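Long-range contacts in uncharacterized protein (Sulfolobus turreted icosahedral virus 1, PDB 6BO3), which is a turret (penton) protein of the virus and probably contributes to the projections that rise from the vertices of its icosahedral capsid: residues R42-G47 with F89-I94; A55-L60 with I97-D102. The protein carries 1 engineered substitution. One frame throughout, in Å; residues are numbered along the deposited sequence.

From the N terminus the chain first runs through 42-47, at the start of strand 44-53, then through 55-60, which leads into strand 57-62. It returns through 89-94, at the end of strand 85-93, and finally through 97-102 on strand 96-101. Contact 1 closes a loop of 41 intervening residues and contact 2 one of 36. Because the segments alternate along the chain, the two loops cross. Contact 1 pairs two strands of the five-stranded antiparallel sheet, whereas contact 2 pairs their successors in the four-stranded one. Their centres lie about 18 Å apart, and the two crossing connections tie both sheets of this half of the chain together.

Contact 1: residues R42-G47 with F89-I94; sequences RNSFSG and FYNVPI
F45 and F89 meet through different first torsions: CG of F45 is trans to its own N (chi1 -178°), while CG of F89 lies beside its backbone N. The two rings form a T-shaped pair, with centroids 5.3 Å apart and planes at 73°. The edge of F45 comes over one face of F89, where CD1 stands 3.7 Å from CG of F89, offset toward the rim of that ring. G47 O lies at the edge of F89, in the ring plane.

Backbone bonds fix the pairing on either side of a shift in register. F45 N reaches V92 O at 2.8 Å, and V92 N returns a nearly straight bond (175°) to F45 O. Farther along, G47 and F89 exchange two bonds, F89 N to G47 O measuring 2.9 Å. Between these pairs the N-H of N91 turns to a side chain, meeting OG of S46 at 2.9 Å; H120 NE2 also bonds this hydroxyl. The side-chain amide of N91 is held chiefly through OD1, which accepts a bond from the backbone N of F123. L61 of the facing sheet touches F89.

G47 has a backbone conformation open to glycine. With N91, at left-handed angles, and V92 both set against F45, the arrangement is a G1 beta bulge in an antiparallel sheet.

Contact 2: residues A55-L60 with I97-D102; sequences AVIDVL and IIVEYD
D58 and E100 form a hydrogen-bonded pair at the middle of a regular antiparallel pairing, which joins the two central strands of the four-stranded sheet. The axes of strands 57-60 and 97-101 approach to 4.6 Å, with their N-to-C directions 160° apart. D58 N donates to E100 O at 2.8 Å, almost straight, and E100 N answers to D58 O. L60 and I98 repeat the reciprocal pattern, L60 N to I98 O measuring 2.7 Å. In all four of these bonds the donor lies in the carbonyl plane. A longer bond, D102 N to V56 O at 3.2 Å, extends the pairing past the strand ends, its donor tilted from that plane.

The side chains divide between two faces. On one, CG1 of V59 lies alongside CG2 of I97, pointing the same way, at 3.9 Å. CD1 of I57 meets CG1 of V99 at 4.0 Å; the I57 branch stands between its own N and carbonyl carbon (chi1 56°). The other face carries D58, E100, L60 and I98, with CB of L60 and CB of I98 in contact.

The acids of D58 and D102 approach with carboxylate planes 79° apart, leaving D58 OD2 2.8 Å from D102 OD1. Two oxygens this close suggest that one acid holds a proton. S104 is the stronger partner of D102, through OD2, and Q80 reaches OD1 weakly.

I57, V59 and I97 pack against L49 of strand 44-53 in the other sheet. Strand 78-81 continues the sheet beyond strand 57-62, and strand 34-38 flanks strand 96-101 on its other edge.

Contact 1: residues R42-G47 with F89-I94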
loop_
_atom_site.group_PDB
_atom_site.type_symbol
_atom_site.label_atom_id
_atom_site.label_comp_id
_atom_site.label_asym_id
_atom_site.label_seq_id
_atom_site.Cartn_x
_atom_site.Cartn_y
_atom_site.Cartn_z
ATOM N N ARG A 42 -14.662 -23.945 16.006
ATOM C CA ARG A 42 -13.548 -24.100 16.957
ATOM C C ARG A 42 -12.273 -23.471 16.415
ATOM O O ARG A 42 -11.188 -24.025 16.554
ATOM C CB ARG A 42 -13.340 -25.585 17.272
ATOM N N ASN A 43 -12.425 -22.304 15.798
ATOM C CA ASN A 43 -11.409 -21.756 14.913
ATOM C C ASN A 43 -10.999 -20.359 15.286
ATOM O O ASN A 43 -11.725 -19.640 15.972
ATOM C CB ASN A 43 -11.926 -21.708 13.476
ATOM C CG ASN A 43 -12.179 -23.077 12.894
ATOM O OD1 ASN A 43 -11.392 -23.998 13.082
ATOM N ND2 ASN A 43 -13.282 -23.217 12.161
ATOM N N SER A 44 -9.833 -19.977 14.779
ATOM C CA SER A 44 -9.309 -18.641 14.936
ATOM C C SER A 44 -8.926 -18.100 13.559
ATOM O O SER A 44 -8.561 -18.876 12.704
ATOM C CB SER A 44 -8.082 -18.697 15.819
ATOM O OG SER A 44 -7.805 -17.412 16.307
ATOM N N PHE A 45 -9.009 -16.787 13.356
ATOM C CA PHE A 45 -8.655 -16.167 12.066
ATOM C C PHE A 45 -7.553 -15.138 12.265
ATOM O O PHE A 45 -7.619 -14.343 13.188
ATOM C CB PHE A 45 -9.858 -15.475 11.418
ATOM C CG PHE A 45 -9.553 -14.874 10.065
ATOM C CD1 PHE A 45 -9.519 -13.493 9.883
ATOM C CD2 PHE A 45 -9.258 -15.690 8.975
ATOM C CE1 PHE A 45 -9.215 -12.945 8.634
ATOM C CE2 PHE A 45 -8.950 -15.145 7.726
ATOM C CZ PHE A 45 -8.945 -13.772 7.558
ATOM N N SER A 46 -6.570 -15.159 11.381
ATOM C CA SER A 46 -5.479 -14.192 11.346
ATOM C C SER A 46 -5.396 -13.734 9.903
ATOM O O SER A 46 -5.374 -14.583 9.015
ATOM C CB SER A 46 -4.161 -14.871 11.722
ATOM O OG SER A 46 -4.180 -15.311 13.061
ATOM N N GLY A 47 -5.362 -12.425 9.664
ATOM C CA GLY A 47 -5.371 -11.889 8.289
ATOM C C GLY A 47 -5.985 -10.509 8.233
ATOM O O GLY A 47 -5.824 -9.712 9.163
ATOM N N PHE A 89 -6.606 -8.797 11.809
ATOM C CA PHE A 89 -6.912 -9.830 12.778
ATOM C C PHE A 89 -5.637 -10.561 13.130
ATOM O O PHE A 89 -4.843 -10.944 12.242
ATOM C CB PHE A 89 -7.888 -10.875 12.198
ATOM C CG PHE A 89 -9.203 -10.310 11.720
ATOM C CD1 PHE A 89 -10.371 -10.506 12.445
ATOM C CD2 PHE A 89 -9.284 -9.644 10.513
ATOM C CE1 PHE A 89 -11.587 -10.017 11.988
ATOM C CE2 PHE A 89 -10.494 -9.132 10.056
ATOM C CZ PHE A 89 -11.653 -9.334 10.793
ATOM N N TYR A 90 -5.451 -10.799 14.423
ATOM C CA TYR A 90 -4.471 -11.779 14.862
ATOM C C TYR A 90 -5.078 -12.748 15.878
ATOM O O TYR A 90 -5.411 -12.352 17.006
ATOM C CB TYR A 90 -3.196 -11.139 15.453
ATOM C CG TYR A 90 -2.219 -12.214 15.877
ATOM C CD1 TYR A 90 -1.918 -12.437 17.224
ATOM C CD2 TYR A 90 -1.647 -13.067 14.934
ATOM C CE1 TYR A 90 -1.053 -13.452 17.607
ATOM C CE2 TYR A 90 -0.790 -14.081 15.303
ATOM C CZ TYR A 90 -0.493 -14.272 16.642
ATOM O OH TYR A 90 0.361 -15.275 17.007
ATOM N N ASN A 91 -5.172 -14.014 15.475
ATOM C CA ASN A 91 -5.602 -15.129 16.335
ATOM C C ASN A 91 -6.977 -14.815 16.952
ATOM O O ASN A 91 -7.182 -14.981 18.145
ATOM C CB ASN A 91 -4.524 -15.461 17.404
ATOM C CG ASN A 91 -4.819 -16.758 18.194
ATOM O OD1 ASN A 91 -5.075 -17.809 17.618
ATOM N ND2 ASN A 91 -4.758 -16.678 19.522
ATOM N N VAL A 92 -7.930 -14.372 16.126
ATOM C CA VAL A 92 -9.220 -13.904 16.656
ATOM C C VAL A 92 -10.219 -15.071 16.566
ATOM O O VAL A 92 -10.463 -15.586 15.470
ATOM C CB VAL A 92 -9.739 -12.651 15.883
ATOM C CG1 VAL A 92 -11.047 -12.141 16.455
ATOM C CG2 VAL A 92 -8.699 -11.510 15.880
ATOM N N PRO A 93 -10.786 -15.504 17.710
ATOM C CA PRO A 93 -11.752 -16.595 17.677
ATOM C C PRO A 93 -13.080 -16.047 17.168
ATOM O O PRO A 93 -13.732 -15.252 17.838
ATOM C CB PRO A 93 -11.829 -17.055 19.135
ATOM C CG PRO A 93 -11.452 -15.859 19.945
ATOM C CD PRO A 93 -10.690 -14.907 19.057
ATOM N N ILE A 94 -13.424 -16.424 15.948
ATOM C CA ILE A 94 -14.603 -15.909 15.269
ATOM C C ILE A 94 -15.212 -17.128 14.631
ATOM O O ILE A 94 -14.472 -17.958 14.115
ATOM C CB ILE A 94 -14.241 -14.946 14.114
ATOM C CG1 ILE A 94 -13.514 -13.709 14.615
ATOM C CG2 ILE A 94 -15.492 -14.531 13.350
ATOM C CD1 ILE A 94 -12.927 -12.872 13.498
#

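Contact 2: residues A55-L60 with I97-D102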
loop_
_atom_site.group_PDB
_atom_site.type_symbol
_atom_site.label_atom_id
_atom_site.label_comp_id
_atom_site.label_asym_id
_atom_site.label_seq_id
_atom_site.Cartn_x
_atom_site.Cartn_y
_atom_site.Cartn_z
ATOM N N ALA A 55 -17.404 2.712 -0.183
ATOM C CA ALA A 55 -18.562 2.419 0.654
ATOM C C ALA A 55 -18.099 2.219 2.069
ATOM O O ALA A 55 -17.189 1.446 2.310
ATOM C CB ALA A 55 -19.284 1.172 0.185
ATOM N N VAL A 56 -18.743 2.909 2.998
ATOM C CA VAL A 56 -18.601 2.589 4.413
ATOM C C VAL A 56 -19.268 1.243 4.640
ATOM O O VAL A 56 -20.361 0.996 4.116
ATOM C CB VAL A 56 -19.294 3.628 5.287
ATOM C CG1 VAL A 56 -19.265 3.212 6.756
ATOM C CG2 VAL A 56 -18.645 4.987 5.097
ATOM N N ILE A 57 -18.618 0.381 5.416
ATOM C CA ILE A 57 -19.140 -0.947 5.679
ATOM C C ILE A 57 -19.175 -1.221 7.174
ATOM O O ILE A 57 -18.378 -0.650 7.963
ATOM C CB ILE A 57 -18.363 -2.087 4.948
ATOM C CG1 ILE A 57 -16.859 -2.082 5.265
ATOM C CG2 ILE A 57 -18.541 -2.017 3.433
ATOM C CD1 ILE A 57 -16.144 -3.334 4.792
ATOM N N ASP A 58 -20.138 -2.054 7.547
ATOM C CA ASP A 58 -20.290 -2.528 8.924
ATOM C C ASP A 58 -19.905 -3.987 9.025
ATOM O O ASP A 58 -20.410 -4.841 8.275
ATOM C CB ASP A 58 -21.713 -2.326 9.429
ATOM C CG ASP A 58 -22.189 -0.903 9.264
ATOM O OD1 ASP A 58 -21.462 0.035 9.674
ATOM O OD2 ASP A 58 -23.298 -0.728 8.714
ATOM N N VAL A 59 -19.018 -4.279 9.971
ATOM C CA VAL A 59 -18.433 -5.611 10.100
ATOM C C VAL A 59 -18.856 -6.189 11.449
ATOM O O VAL A 59 -18.462 -5.664 12.492
ATOM C CB VAL A 59 -16.891 -5.588 9.990
ATOM C CG1 VAL A 59 -16.301 -6.982 10.108
ATOM C CG2 VAL A 59 -16.428 -4.956 8.680
ATOM N N LEU A 60 -19.658 -7.256 11.428
ATOM C CA LEU A 60 -20.016 -7.967 12.660
ATOM C C LEU A 60 -19.160 -9.248 12.834
ATOM O O LEU A 60 -19.105 -10.131 11.980
ATOM C CB LEU A 60 -21.523 -8.229 12.697
ATOM C CG LEU A 60 -22.270 -8.532 14.004
ATOM C CD1 LEU A 60 -21.932 -7.612 15.172
ATOM C CD2 LEU A 60 -23.766 -8.487 13.718
ATOM N N ILE A 97 -17.968 -13.831 10.092
ATOM C CA ILE A 97 -17.775 -12.414 9.800
ATOM C C ILE A 97 -18.936 -11.986 8.892
ATOM O O ILE A 97 -19.169 -12.595 7.824
ATOM C CB ILE A 97 -16.418 -12.108 9.095
ATOM C CG1 ILE A 97 -15.212 -12.561 9.927
ATOM C CG2 ILE A 97 -16.283 -10.620 8.792
ATOM C CD1 ILE A 97 -13.960 -12.797 9.094
ATOM N N ILE A 98 -19.682 -10.979 9.325
ATOM C CA ILE A 98 -20.770 -10.415 8.521
ATOM C C ILE A 98 -20.332 -9.027 8.067
ATOM O O ILE A 98 -19.912 -8.189 8.879
ATOM C CB ILE A 98 -22.118 -10.388 9.280
ATOM C CG1 ILE A 98 -22.504 -11.809 9.726
ATOM C CG2 ILE A 98 -23.225 -9.773 8.414
ATOM C CD1 ILE A 98 -23.647 -11.868 10.716
ATOM N N VAL A 99 -20.393 -8.801 6.760
ATOM C CA VAL A 99 -20.131 -7.482 6.192
ATOM C C VAL A 99 -21.420 -6.920 5.606
ATOM O O VAL A 99 -22.074 -7.609 4.809
ATOM C CB VAL A 99 -19.093 -7.557 5.070
ATOM C CG1 VAL A 99 -18.962 -6.211 4.372
ATOM C CG2 VAL A 99 -17.739 -8.034 5.593
ATOM N N GLU A 100 -21.764 -5.681 5.979
ATOM C CA GLU A 100 -22.966 -5.005 5.479
ATOM C C GLU A 100 -22.653 -3.603 4.940
ATOM O O GLU A 100 -21.918 -2.836 5.571
ATOM C CB GLU A 100 -24.029 -4.856 6.583
ATOM C CG GLU A 100 -24.444 -6.132 7.318
ATOM C CD GLU A 100 -25.069 -5.853 8.687
ATOM O OE1 GLU A 100 -25.581 -4.736 8.910
ATOM O OE2 GLU A 100 -25.058 -6.754 9.553
ATOM N N TYR A 101 -23.248 -3.273 3.791
ATOM C CA TYR A 101 -23.310 -1.892 3.278
ATOM C C TYR A 101 -23.969 -1.021 4.327
ATOM O O TYR A 101 -25.117 -1.266 4.719
ATOM C CB TYR A 101 -24.139 -1.854 1.984
ATOM C CG TYR A 101 -24.255 -0.520 1.241
ATOM C CD1 TYR A 101 -23.215 -0.054 0.440
ATOM C CD2 TYR A 101 -25.428 0.231 1.282
ATOM C CE1 TYR A 101 -23.332 1.136 -0.271
ATOM C CE2 TYR A 101 -25.550 1.427 0.571
ATOM C CZ TYR A 101 -24.503 1.869 -0.213
ATOM O OH TYR A 101 -24.597 3.055 -0.929
ATOM N N ASP A 102 -23.270 -0.001 4.807
ATOM C CA ASP A 102 -23.906 0.876 5.790
ATOM C C ASP A 102 -25.028 1.713 5.142
ATOM O O ASP A 102 -24.826 2.296 4.067
ATOM C CB ASP A 102 -22.907 1.782 6.501
ATOM C CG ASP A 102 -23.552 2.548 7.627
ATOM O OD1 ASP A 102 -23.648 2.008 8.744
ATOM O OD2 ASP A 102 -24.012 3.673 7.385
#